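Local atomic coordinates of amidohydrolase (Brucella melitensis biovar Abortus, PDB entry 4F0L), a protein that probably acts as a metal-dependent deaminase of the amidohydrolase superfamily, hydrolysing its substrate at a mononuclear metal site at the C-terminal ends of TIM-barrel strands. Residues His12-Arg17 with Asp50-Ser55; Asn28-Ile33 with Thr43-Gly48; His65-Gln70 with Gly126-Leu131; Leu161-Val166 with Ala209-Ala214. One frame throughout, in Å; residues are numbered along the deposited sequence.

Interaction 1 of 4, residues His12-Arg17 with Asp50-Ser55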
loop_
_atom_site.group_PDB
_atom_site.type_symbol
_atom_site.label_atom_id
_atom_site.label_comp_id
_atom_site.label_asym_id
_atom_site.label_seq_id
_atom_site.Cartn_x
_atom_site.Cartn_y
_atom_site.Cartn_z
ATOM N N HIS B 12 -37.090 -3.703 0.596
ATOM C CA HIS B 12 -36.289 -3.199 1.745
ATOM C C HIS B 12 -35.567 -1.905 1.358
ATOM O O HIS B 12 -35.249 -1.706 0.180
ATOM C CB HIS B 12 -35.274 -4.280 2.229
ATOM N N PHE B 13 -35.315 -0.999 2.319
ATOM C CA PHE B 13 -34.757 0.318 2.002
ATOM C C PHE B 13 -33.492 0.644 2.795
ATOM O O PHE B 13 -33.469 0.481 4.004
ATOM C CB PHE B 13 -35.781 1.418 2.254
ATOM C CG PHE B 13 -36.895 1.442 1.249
ATOM C CD1 PHE B 13 -36.768 2.158 0.074
ATOM C CD2 PHE B 13 -38.072 0.747 1.488
ATOM C CE1 PHE B 13 -37.795 2.179 -0.860
ATOM C CE2 PHE B 13 -39.106 0.757 0.557
ATOM C CZ PHE B 13 -38.966 1.474 -0.624
ATOM N N ILE B 14 -32.472 1.152 2.097
ATOM C CA ILE B 14 -31.289 1.709 2.728
ATOM C C ILE B 14 -31.374 3.226 2.544
ATOM O O ILE B 14 -31.592 3.712 1.442
ATOM C CB ILE B 14 -29.970 1.208 2.065
ATOM C CG1 ILE B 14 -29.823 -0.342 2.061
ATOM C CG2 ILE B 14 -28.751 1.868 2.687
ATOM C CD1 ILE B 14 -29.981 -1.020 3.400
ATOM N N HIS B 15 -31.150 3.981 3.604
ATOM C CA HIS B 15 -31.054 5.446 3.486
ATOM C C HIS B 15 -29.622 5.868 3.739
ATOM O O HIS B 15 -29.052 5.555 4.780
ATOM C CB HIS B 15 -32.021 6.161 4.447
ATOM C CG HIS B 15 -32.001 7.685 4.321
ATOM N ND1 HIS B 15 -31.057 8.440 4.907
ATOM C CD2 HIS B 15 -32.840 8.567 3.626
ATOM C CE1 HIS B 15 -31.275 9.737 4.616
ATOM N NE2 HIS B 15 -32.366 9.810 3.823
ATOM N N ALA B 16 -29.037 6.560 2.770
ATOM C CA ALA B 16 -27.647 6.992 2.828
ATOM C C ALA B 16 -27.580 8.490 2.959
ATOM O O ALA B 16 -28.164 9.214 2.131
ATOM C CB ALA B 16 -26.941 6.578 1.551
ATOM N N ARG B 17 -26.807 8.975 3.919
ATOM C CA ARG B 17 -26.591 10.421 4.016
ATOM C C ARG B 17 -25.904 10.962 2.776
ATOM O O ARG B 17 -26.213 12.030 2.340
ATOM C CB ARG B 17 -25.727 10.786 5.223
ATOM C CG ARG B 17 -26.466 10.950 6.512
ATOM C CD ARG B 17 -25.639 11.734 7.529
ATOM N NE ARG B 17 -26.380 11.813 8.783
ATOM C CZ ARG B 17 -26.539 10.806 9.648
ATOM N NH1 ARG B 17 -25.982 9.603 9.420
ATOM N NH2 ARG B 17 -27.261 11.013 10.759
ATOM N N ASP B 50 -38.675 2.604 8.727
ATOM C CA ASP B 50 -38.071 1.274 8.669
ATOM C C ASP B 50 -36.781 1.203 7.827
ATOM O O ASP B 50 -36.218 0.119 7.658
ATOM C CB ASP B 50 -39.115 0.269 8.164
ATOM C CG ASP B 50 -40.297 0.113 9.138
ATOM O OD1 ASP B 50 -40.068 0.171 10.371
ATOM O OD2 ASP B 50 -41.436 -0.054 8.661
ATOM N N ASP B 51 -36.302 2.340 7.323
ATOM C CA ASP B 51 -35.094 2.349 6.482
ATOM C C ASP B 51 -33.875 2.022 7.327
ATOM O O ASP B 51 -33.777 2.463 8.442
ATOM C CB ASP B 51 -34.865 3.716 5.866
ATOM C CG ASP B 51 -35.930 4.099 4.862
ATOM O OD1 ASP B 51 -36.899 3.339 4.686
ATOM O OD2 ASP B 51 -35.777 5.163 4.233
ATOM N N GLU B 52 -32.967 1.228 6.790
ATOM C CA GLU B 52 -31.678 1.033 7.411
ATOM C C GLU B 52 -30.765 2.202 7.052
ATOM O O GLU B 52 -30.590 2.529 5.877
ATOM C CB GLU B 52 -31.059 -0.254 6.930
ATOM C CG GLU B 52 -29.759 -0.568 7.628
ATOM C CD GLU B 52 -29.129 -1.821 7.060
ATOM O OE1 GLU B 52 -29.863 -2.633 6.468
ATOM O OE2 GLU B 52 -27.916 -1.973 7.172
ATOM N N ARG B 53 -30.194 2.828 8.066
ATOM C CA ARG B 53 -29.462 4.079 7.888
ATOM C C ARG B 53 -27.969 3.860 7.681
ATOM O O ARG B 53 -27.345 3.143 8.442
ATOM C CB ARG B 53 -29.650 4.963 9.125
ATOM C CG ARG B 53 -31.104 5.179 9.464
ATOM C CD ARG B 53 -31.558 6.492 8.914
ATOM N NE ARG B 53 -31.247 7.562 9.854
ATOM C CZ ARG B 53 -32.109 8.058 10.727
ATOM N NH1 ARG B 53 -33.366 7.596 10.791
ATOM N NH2 ARG B 53 -31.712 9.025 11.553
ATOM N N GLN B 54 -27.410 4.493 6.665
ATOM C CA GLN B 54 -25.969 4.432 6.424
ATOM C C GLN B 54 -25.451 5.863 6.174
ATOM O O GLN B 54 -26.203 6.752 5.760
ATOM C CB GLN B 54 -25.680 3.495 5.232
ATOM C CG GLN B 54 -26.123 2.056 5.443
ATOM C CD GLN B 54 -25.197 1.279 6.382
ATOM O OE1 GLN B 54 -24.018 1.593 6.501
ATOM N NE2 GLN B 54 -25.724 0.236 7.019
ATOM N N SER B 55 -24.176 6.087 6.464
ATOM C CA SER B 55 -23.563 7.392 6.264
ATOM C C SER B 55 -23.134 7.625 4.838
ATOM O O SER B 55 -23.485 8.651 4.276
ATOM C CB SER B 55 -22.355 7.573 7.201
ATOM O OG SER B 55 -22.807 7.461 8.544
#
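A parallel pair of strands, 12-16 and 52-54, makes one side of the small mixed sheet near the N-terminus, with Ile14, His15 and Ala16 standing beside Glu52, Arg53 and Gln54. The backbone bonds alternate as parallel pairing requires: Glu52 N gives to Phe13 O, His15 N to Glu52 O, and Gln54 N reaches His15 O at 2.7 Å, while Arg17 N closes the ladder on Gln54 O. On one face Ile14 and Glu52 lie side by side, and Ile14 CD1 rests 3.5 Å from Glu52 OE1. The Glu52 chain is stretched out, CG anti to the backbone N (chi1 -175°), which brings its CB and carboxylate alongside Ile14 CD1. Gln54 is bent at chi2 instead, and its CG touches Ile14 CG2 at 3.8 Å. Both residues suit their places: their stems give Ile14 aliphatic surface, while their polar ends go on to Lys432 (Glu52) and to Ser397 and Asp425 (Gln54). On the face of His15 and Arg53, Asp51 sets OD1 3.3 Å from Phe13 CB, its carboxylate turned 25° from the ring plane. Asp51 OD2 pairs with Arg30, which also makes a cation-pi contact with Phe13, and the buried imidazole of His15 turns NE2 to Val45 O. Strand 29-34 pairs antiparallel with the far side of 12-16, and Trp427 of strand 422-428 packs against Ile14, Glu52 and Gln54.

Interaction 2 of 4, residues Asn28-Ile33 with Thr43-Gly48; sequences NVRIGI and TGVLAG
Asn28 O accepts a hydrogen bond from Val45 N at 3.0 Å, almost straight (175° at the hydrogen) and in the carbonyl plane. Gly44 N also lies 3.1 Å from Asn28 O. Gly44 has positive phi (63°), a conformation easier for glycine than for other residues, and this helps the loop turn there. Val45 then lays its side chain over the first part of Arg30. Its CG2 lies between the backbone N and the carbonyl carbon, where it meets Arg30 CB at 3.7 Å and Asn28 O at the same distance; the two side chains cross at about a right angle. Valine suits this place because one compact branch can fill the step between a carbonyl and an aliphatic stem. Arg30 is long enough to run on past it, extended from CG to NE, until NE lies 4.0 Å from Gly48 N. Its charged end is taken by Asp51, which also receives a weak bond from Gly48 N, so that strand and loop meet at one carboxylate. Asn28 CB sits 3.3 Å from Val45 O, against the next peptide of the loop. At the other end Val29 CG2 and Thr43 CG2 touch loosely, side by side, at 4.2 Å. Asn28 and Val29 both face Ala16, forming a G1 beta bulge on the edge toward strand 12-16. Strand 29-34 lies between 12-16 and 37-42, and the 43-48 loop leads from 37-42 toward 52-54.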
loop_
_atom_site.group_PDB
_atom_site.type_symbol
_atom_site.label_atom_id
_atom_site.label_comp_id
_atom_site.label_asym_id
_atom_site.label_seq_id
_atom_site.Cartn_x
_atom_site.Cartn_y
_atom_site.Cartn_z
ATOM N N ASN B 28 -28.918 12.312 1.135
ATOM C CA ASN B 28 -30.170 11.821 1.646
ATOM C C ASN B 28 -30.859 10.925 0.605
ATOM O O ASN B 28 -31.973 11.199 0.159
ATOM C CB ASN B 28 -31.065 12.998 2.104
ATOM C CG ASN B 28 -30.590 13.585 3.423
ATOM O OD1 ASN B 28 -30.183 12.856 4.305
ATOM N ND2 ASN B 28 -30.603 14.905 3.547
ATOM N N VAL B 29 -30.160 9.854 0.250
ATOM C CA VAL B 29 -30.521 8.983 -0.868
ATOM C C VAL B 29 -31.203 7.731 -0.324
ATOM O O VAL B 29 -30.642 7.011 0.516
ATOM C CB VAL B 29 -29.248 8.597 -1.675
ATOM C CG1 VAL B 29 -29.561 7.723 -2.899
ATOM C CG2 VAL B 29 -28.509 9.855 -2.147
ATOM N N ARG B 30 -32.435 7.482 -0.771
ATOM C CA ARG B 30 -33.155 6.292 -0.374
ATOM C C ARG B 30 -33.030 5.244 -1.483
ATOM O O ARG B 30 -33.428 5.492 -2.610
ATOM C CB ARG B 30 -34.605 6.655 -0.144
ATOM C CG ARG B 30 -35.336 5.714 0.733
ATOM C CD ARG B 30 -36.574 6.402 1.320
ATOM N NE ARG B 30 -37.279 5.387 2.076
ATOM C CZ ARG B 30 -38.468 4.877 1.780
ATOM N NH1 ARG B 30 -39.160 5.305 0.744
ATOM N NH2 ARG B 30 -38.972 3.930 2.554
ATOM N N ILE B 31 -32.414 4.101 -1.176
ATOM C CA ILE B 31 -32.213 3.053 -2.171
ATOM C C ILE B 31 -33.157 1.918 -1.843
ATOM O O ILE B 31 -33.068 1.337 -0.764
ATOM C CB ILE B 31 -30.780 2.514 -2.158
ATOM C CG1 ILE B 31 -29.766 3.647 -2.338
ATOM C CG2 ILE B 31 -30.594 1.482 -3.251
ATOM C CD1 ILE B 31 -28.344 3.180 -2.084
ATOM N N GLY B 32 -34.074 1.614 -2.768
ATOM C CA GLY B 32 -35.019 0.504 -2.563
ATOM C C GLY B 32 -34.465 -0.756 -3.213
ATOM O O GLY B 32 -33.902 -0.676 -4.294
ATOM N N ILE B 33 -34.648 -1.891 -2.547
ATOM C CA ILE B 33 -34.198 -3.184 -2.990
ATOM C C ILE B 33 -35.354 -4.153 -2.986
ATOM O O ILE B 33 -36.107 -4.185 -2.028
ATOM C CB ILE B 33 -33.169 -3.758 -1.995
ATOM C CG1 ILE B 33 -32.017 -2.814 -1.844
ATOM C CG2 ILE B 33 -32.671 -5.138 -2.434
ATOM C CD1 ILE B 33 -31.287 -3.127 -0.533
ATOM N N THR B 43 -33.496 10.926 -4.215
ATOM C CA THR B 43 -32.514 11.779 -3.539
ATOM C C THR B 43 -33.207 12.939 -2.800
ATOM O O THR B 43 -34.344 13.282 -3.100
ATOM C CB THR B 43 -31.475 12.358 -4.495
ATOM O OG1 THR B 43 -32.114 13.264 -5.386
ATOM C CG2 THR B 43 -30.787 11.264 -5.328
ATOM N N GLY B 44 -32.533 13.478 -1.793
ATOM C CA GLY B 44 -33.052 14.580 -1.000
ATOM C C GLY B 44 -34.308 14.236 -0.231
ATOM O O GLY B 44 -35.197 15.083 -0.142
ATOM N N VAL B 45 -34.395 13.026 0.343
ATOM C CA VAL B 45 -35.608 12.611 1.107
ATOM C C VAL B 45 -35.214 12.196 2.521
ATOM O O VAL B 45 -34.073 11.848 2.765
ATOM C CB VAL B 45 -36.413 11.460 0.439
ATOM C CG1 VAL B 45 -36.989 11.917 -0.891
ATOM C CG2 VAL B 45 -35.554 10.219 0.247
ATOM N N LEU B 46 -36.156 12.285 3.467
ATOM C CA LEU B 46 -35.916 11.851 4.834
ATOM C C LEU B 46 -35.990 10.344 4.851
ATOM O O LEU B 46 -36.571 9.755 3.936
ATOM C CB LEU B 46 -36.969 12.413 5.788
ATOM C CG LEU B 46 -37.022 13.922 5.968
ATOM C CD1 LEU B 46 -38.136 14.236 6.934
ATOM C CD2 LEU B 46 -35.707 14.488 6.474
ATOM N N ALA B 47 -35.325 9.717 5.828
ATOM C CA ALA B 47 -35.392 8.261 6.014
ATOM C C ALA B 47 -36.807 7.896 6.423
ATOM O O ALA B 47 -37.385 8.556 7.267
ATOM C CB ALA B 47 -34.410 7.822 7.103
ATOM N N GLY B 48 -37.377 6.868 5.808
ATOM C CA GLY B 48 -38.581 6.259 6.346
ATOM C C GLY B 48 -38.277 5.610 7.695
ATOM O O GLY B 48 -37.120 5.294 7.999
#

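Interaction 3 of 4, residues His65-Gln70 with Gly126-Leu131. With FE (Fe (III) ion), chain E.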
loop_
_atom_site.group_PDB
_atom_site.type_symbol
_atom_site.label_atom_id
_atom_site.label_comp_id
_atom_site.label_asym_id
_atom_site.label_seq_id
_atom_site.Cartn_x
_atom_site.Cartn_y
_atom_site.Cartn_z
ATOM N N HIS B 65 -10.136 -9.826 -12.177
ATOM C CA HIS B 65 -9.101 -10.823 -12.556
ATOM C C HIS B 65 -8.496 -11.397 -11.313
ATOM O O HIS B 65 -7.860 -10.683 -10.524
ATOM C CB HIS B 65 -8.004 -10.171 -13.377
ATOM C CG HIS B 65 -7.008 -11.122 -13.964
ATOM N ND1 HIS B 65 -7.291 -11.892 -15.048
ATOM C CD2 HIS B 65 -5.689 -11.385 -13.634
ATOM C CE1 HIS B 65 -6.210 -12.644 -15.348
ATOM N NE2 HIS B 65 -5.224 -12.313 -14.509
ATOM N N SER B 66 -8.726 -12.689 -11.143
ATOM C CA SER B 66 -8.328 -13.465 -9.983
ATOM C C SER B 66 -7.932 -14.878 -10.405
ATOM O O SER B 66 -8.553 -15.477 -11.265
ATOM C CB SER B 66 -9.487 -13.534 -8.990
ATOM O OG SER B 66 -9.327 -14.562 -8.042
ATOM N N HIS B 67 -6.857 -15.377 -9.800
ATOM C CA HIS B 67 -6.552 -16.799 -9.769
ATOM C C HIS B 67 -6.637 -17.249 -8.362
ATOM O O HIS B 67 -5.677 -17.094 -7.587
ATOM C CB HIS B 67 -5.156 -17.075 -10.315
ATOM C CG HIS B 67 -4.838 -16.290 -11.544
ATOM N ND1 HIS B 67 -5.553 -16.402 -12.669
ATOM C CD2 HIS B 67 -3.861 -15.344 -11.789
ATOM C CE1 HIS B 67 -5.035 -15.561 -13.601
ATOM N NE2 HIS B 67 -4.008 -14.924 -13.053
ATOM N N ALA B 68 -7.766 -17.863 -8.017
ATOM C CA ALA B 68 -8.119 -18.079 -6.615
ATOM C C ALA B 68 -7.055 -18.884 -5.870
ATOM O O ALA B 68 -6.721 -18.553 -4.744
ATOM C CB ALA B 68 -9.478 -18.743 -6.472
ATOM N N PHE B 69 -6.490 -19.909 -6.503
ATOM C CA PHE B 69 -5.532 -20.784 -5.808
ATOM C C PHE B 69 -4.278 -20.067 -5.336
ATOM O O PHE B 69 -3.680 -20.478 -4.365
ATOM C CB PHE B 69 -5.168 -22.021 -6.655
ATOM C CG PHE B 69 -4.255 -21.733 -7.818
ATOM C CD1 PHE B 69 -2.888 -21.783 -7.665
ATOM C CD2 PHE B 69 -4.776 -21.425 -9.078
ATOM C CE1 PHE B 69 -2.047 -21.524 -8.748
ATOM C CE2 PHE B 69 -3.951 -21.167 -10.157
ATOM C CZ PHE B 69 -2.578 -21.211 -9.989
ATOM N N GLN B 70 -3.906 -18.986 -6.025
ATOM C CA GLN B 70 -2.712 -18.246 -5.692
ATOM C C GLN B 70 -2.842 -17.527 -4.357
ATOM O O GLN B 70 -1.819 -17.176 -3.741
ATOM C CB GLN B 70 -2.306 -17.285 -6.834
ATOM C CG GLN B 70 -1.884 -18.053 -8.094
ATOM C CD GLN B 70 -1.510 -17.167 -9.260
ATOM O OE1 GLN B 70 -1.348 -15.978 -9.115
ATOM N NE2 GLN B 70 -1.299 -17.767 -10.423
ATOM N N GLY B 126 -14.082 -11.834 -11.218
ATOM C CA GLY B 126 -13.782 -12.422 -12.523
ATOM C C GLY B 126 -12.718 -13.452 -12.362
ATOM O O GLY B 126 -11.547 -13.122 -12.249
ATOM N N GLU B 127 -13.132 -14.701 -12.219
ATOM C CA GLU B 127 -12.227 -15.799 -11.936
ATOM C C GLU B 127 -11.659 -16.378 -13.234
ATOM O O GLU B 127 -12.340 -17.055 -13.979
ATOM C CB GLU B 127 -12.921 -16.897 -11.141
ATOM C CG GLU B 127 -11.991 -18.006 -10.669
ATOM C CD GLU B 127 -10.865 -17.534 -9.750
ATOM O OE1 GLU B 127 -11.080 -16.605 -8.928
ATOM O OE2 GLU B 127 -9.758 -18.111 -9.848
ATOM N N PHE B 128 -10.397 -16.075 -13.456
ATOM C CA PHE B 128 -9.662 -16.406 -14.665
ATOM C C PHE B 128 -9.046 -17.758 -14.315
ATOM O O PHE B 128 -7.938 -17.846 -13.733
ATOM C CB PHE B 128 -8.615 -15.296 -14.883
ATOM C CG PHE B 128 -7.889 -15.333 -16.202
ATOM C CD1 PHE B 128 -6.818 -16.195 -16.398
ATOM C CD2 PHE B 128 -8.185 -14.432 -17.185
ATOM C CE1 PHE B 128 -6.089 -16.178 -17.598
ATOM C CE2 PHE B 128 -7.473 -14.402 -18.373
ATOM C CZ PHE B 128 -6.418 -15.277 -18.581
ATOM N N HIS B 129 -9.788 -18.800 -14.675
ATOM C CA HIS B 129 -9.659 -20.100 -14.063
ATOM C C HIS B 129 -8.943 -21.104 -14.939
ATOM O O HIS B 129 -9.510 -21.565 -15.955
ATOM C CB HIS B 129 -11.066 -20.625 -13.777
ATOM C CG HIS B 129 -11.080 -22.014 -13.235
ATOM N ND1 HIS B 129 -10.453 -22.336 -12.100
ATOM C CD2 HIS B 129 -11.655 -23.189 -13.724
ATOM C CE1 HIS B 129 -10.637 -23.647 -11.847
ATOM N NE2 HIS B 129 -11.368 -24.171 -12.844
ATOM N N TYR B 130 -7.721 -21.457 -14.576
ATOM C CA TYR B 130 -6.961 -22.406 -15.404
ATOM C C TYR B 130 -6.540 -23.705 -14.725
ATOM O O TYR B 130 -5.870 -24.520 -15.338
ATOM C CB TYR B 130 -5.745 -21.737 -16.071
ATOM C CG TYR B 130 -4.713 -21.089 -15.189
ATOM C CD1 TYR B 130 -3.706 -21.833 -14.583
ATOM C CD2 TYR B 130 -4.670 -19.711 -15.044
ATOM C CE1 TYR B 130 -2.726 -21.225 -13.807
ATOM C CE2 TYR B 130 -3.684 -19.094 -14.282
ATOM C CZ TYR B 130 -2.720 -19.848 -13.675
ATOM O OH TYR B 130 -1.750 -19.229 -12.922
ATOM N N LEU B 131 -6.926 -23.894 -13.473
ATOM C CA LEU B 131 -6.552 -25.071 -12.746
ATOM C C LEU B 131 -7.668 -26.093 -12.946
ATOM O O LEU B 131 -8.635 -26.148 -12.167
ATOM C CB LEU B 131 -6.359 -24.724 -11.286
ATOM C CG LEU B 131 -5.941 -25.850 -10.365
ATOM C CD1 LEU B 131 -4.685 -26.553 -10.854
ATOM C CD2 LEU B 131 -5.787 -25.277 -8.947
HETATM FE FE FE E . -3.265 -13.144 -14.078
HETATM O O HOH W 1 -1.582 -11.783 -14.293
HETATM O O HOH W 2 -1.358 -14.318 -13.675
#
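The Phe128 ring carries the edge of His65 on one face: His65 CE1 stands 3.2 Å from Phe128 CD2, an offset edge-to-face pair with planes at 65°. The His67 ring has Tyr130 CE2 over one face, toward the rim, and Phe128 O at its edge. That carbonyl receives His67 ND1 at 3.0 Å, only 2° out of the imidazole plane, which fixes the ring's rotation and leaves NE2 for the metal. Phe69 points its edge at the Tyr130 face, planes at 84°, and Leu131 CD2 packs 4.0 Å from Phe69 CD2. Tyrosine adds a hydroxyl to this aromatic group, and Tyr130 OH lies 2.9 Å from Gln70 NE2. Glutamate suits position 127 because its two oxygens can take the Ser66 hydroxyl and the Ala68 N-H at once. Bent at chi2, Glu127 curls back so that OE2 uses its syn lone pair for Ala68 N at 2.7 Å, while OE1 accepts from Ser66 OG and also bonds Tyr114. Phe128 N to Ser66 O links the parallel strands. The iron(III) ion is bound by His65 NE2 and His67 NE2, each at 2.2 Å, with two waters; His241 and Asp329 complete the site. Phe128 is thus second-shell through its carbonyl, and Glu127 fixes the residues on either side of His67. The His-X-His pair at the end of the first barrel strand is the metal-binding signature of the amidohydrolase superfamily.

Interaction 4 of 4, residues Leu161-Val166 with Ala209-Ala214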
loop_
_atom_site.group_PDB
_atom_site.type_symbol
_atom_site.label_atom_id
_atom_site.label_comp_id
_atom_site.label_asym_id
_atom_site.label_seq_id
_atom_site.Cartn_x
_atom_site.Cartn_y
_atom_site.Cartn_z
ATOM N N LEU B 161 -20.249 -13.785 -9.510
ATOM C CA LEU B 161 -19.238 -14.536 -10.280
ATOM C C LEU B 161 -19.391 -14.329 -11.788
ATOM O O LEU B 161 -20.431 -14.626 -12.370
ATOM C CB LEU B 161 -19.355 -16.039 -9.969
ATOM C CG LEU B 161 -18.389 -16.993 -10.706
ATOM C CD1 LEU B 161 -16.924 -16.647 -10.444
ATOM C CD2 LEU B 161 -18.688 -18.440 -10.282
ATOM N N THR B 162 -18.351 -13.802 -12.396
ATOM C CA THR B 162 -18.126 -13.965 -13.799
ATOM C C THR B 162 -17.012 -14.977 -13.961
ATOM O O THR B 162 -15.839 -14.695 -13.705
ATOM C CB THR B 162 -17.783 -12.631 -14.473
ATOM O OG1 THR B 162 -18.902 -11.751 -14.348
ATOM C CG2 THR B 162 -17.432 -12.836 -15.921
ATOM N N LEU B 163 -17.376 -16.165 -14.392
ATOM C CA LEU B 163 -16.446 -17.274 -14.480
ATOM C C LEU B 163 -15.863 -17.316 -15.875
ATOM O O LEU B 163 -16.600 -17.275 -16.861
ATOM C CB LEU B 163 -17.151 -18.586 -14.156
ATOM C CG LEU B 163 -16.372 -19.894 -14.251
ATOM C CD1 LEU B 163 -15.310 -19.964 -13.149
ATOM C CD2 LEU B 163 -17.374 -21.039 -14.138
ATOM N N LEU B 164 -14.531 -17.367 -15.946
ATOM C CA LEU B 164 -13.807 -17.254 -17.210
ATOM C C LEU B 164 -12.821 -18.444 -17.342
ATOM O O LEU B 164 -11.621 -18.317 -17.060
ATOM C CB LEU B 164 -13.058 -15.918 -17.235
ATOM C CG LEU B 164 -13.933 -14.658 -17.096
ATOM C CD1 LEU B 164 -13.054 -13.457 -16.753
ATOM C CD2 LEU B 164 -14.797 -14.372 -18.324
ATOM N N PRO B 165 -13.339 -19.619 -17.682
ATOM C CA PRO B 165 -12.450 -20.775 -17.828
ATOM C C PRO B 165 -11.411 -20.490 -18.896
ATOM O O PRO B 165 -11.749 -19.977 -19.969
ATOM C CB PRO B 165 -13.406 -21.890 -18.282
ATOM C CG PRO B 165 -14.740 -21.477 -17.738
ATOM C CD PRO B 165 -14.734 -19.992 -17.967
ATOM N N VAL B 166 -10.171 -20.844 -18.602
ATOM C CA VAL B 166 -9.027 -20.518 -19.434
ATOM C C VAL B 166 -8.685 -21.630 -20.468
ATOM O O VAL B 166 -8.648 -22.864 -20.158
ATOM C CB VAL B 166 -7.799 -20.272 -18.544
ATOM C CG1 VAL B 166 -6.524 -20.040 -19.381
ATOM C CG2 VAL B 166 -8.047 -19.068 -17.629
ATOM N N ALA B 209 -24.787 -14.775 -12.499
ATOM C CA ALA B 209 -23.522 -15.320 -12.946
ATOM C C ALA B 209 -23.380 -15.008 -14.401
ATOM O O ALA B 209 -24.373 -14.982 -15.143
ATOM C CB ALA B 209 -23.440 -16.821 -12.731
ATOM N N VAL B 210 -22.133 -14.807 -14.814
ATOM C CA VAL B 210 -21.801 -14.675 -16.206
ATOM C C VAL B 210 -20.736 -15.713 -16.543
ATOM O O VAL B 210 -19.848 -15.971 -15.726
ATOM C CB VAL B 210 -21.313 -13.242 -16.518
ATOM C CG1 VAL B 210 -20.856 -13.150 -17.980
ATOM C CG2 VAL B 210 -22.444 -12.229 -16.268
ATOM N N LEU B 211 -20.845 -16.338 -17.712
ATOM C CA LEU B 211 -19.836 -17.324 -18.170
ATOM C C LEU B 211 -19.213 -16.810 -19.448
ATOM O O LEU B 211 -19.915 -16.661 -20.469
ATOM C CB LEU B 211 -20.459 -18.708 -18.412
ATOM C CG LEU B 211 -19.566 -19.852 -18.939
ATOM C CD1 LEU B 211 -18.466 -20.161 -17.929
ATOM C CD2 LEU B 211 -20.374 -21.111 -19.263
ATOM N N GLY B 212 -17.905 -16.521 -19.400
ATOM C CA GLY B 212 -17.164 -16.132 -20.589
ATOM C C GLY B 212 -16.032 -17.122 -20.860
ATOM O O GLY B 212 -16.069 -18.246 -20.358
ATOM N N VAL B 213 -15.041 -16.707 -21.636
ATOM C CA VAL B 213 -13.865 -17.537 -21.944
ATOM C C VAL B 213 -12.579 -16.727 -21.801
ATOM O O VAL B 213 -12.595 -15.497 -21.920
ATOM C CB VAL B 213 -13.927 -18.140 -23.366
ATOM C CG1 VAL B 213 -15.235 -18.935 -23.573
ATOM C CG2 VAL B 213 -13.772 -17.042 -24.403
ATOM N N ALA B 214 -11.485 -17.424 -21.489
ATOM C CA ALA B 214 -10.213 -16.781 -21.194
ATOM C C ALA B 214 -9.088 -17.521 -21.930
ATOM O O ALA B 214 -8.420 -18.356 -21.345
ATOM C CB ALA B 214 -9.941 -16.753 -19.689
#
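Leu164 CD2 fits against the backbone of Gly212, which has no side chain and presents its bare CA at 3.7 Å from that methyl; the leucine's bump meets the glycine's hollow. Leu164 CG is anti to the carbonyl carbon (chi1 -59°), which swings that branch toward 209-214. On the other face, with Leu163, Leu211 CD1 touches both Leu163 CD2 (4.0 Å) and Pro165 CD (3.7 Å). The proline ring and the leucine cross at about a right angle. Pro165 CD also lies 3.2 Å from Gly212 O, and proline has no N-H to donate at this step of the ladder. Ala214, small enough to slip in beside larger neighbours, puts its CB 3.6 Å from Val166 CG2 and near Leu164 CB. Thr162 and Val210 stand side by side, both beta-branched and well suited to extended strands, and Thr162 OG1 goes on to Met380 O and Arg124. The backbone ladder runs between the two faces, its shortest bond Leu163 N to Val210 O at 2.8 Å. Strand 160-167 is flanked on its other edge by strand 122-129; helix 189-203 covers Pro165 and Leu211, and helix 145-157 covers Leu161 and Leu163.

How the interactions relate
Along the chain interaction 2 falls within the span bridged by interaction 1, and interactions 3 and 4 follow in series. The first two, centres 7 Å apart, share the small N-terminal sheet through neighbouring strands 12-16 and 29-34, joined by a probable backbone bond from Ile31 N to Ile14 O. Interactions 3 and 4 are 10 Å apart between centres and belong to the barrel: strands 56-66, 122-129, 160-167 and 210-215 lie in succession, and Phe128 packs on Val166. The centres of interactions 1 and 3 are about 35 Å apart, yet strand 52-54 leads directly to 56-66. A peripheral beta-rich part thus precedes the barrel, which carries the metal site at the C-terminal ends of its strands.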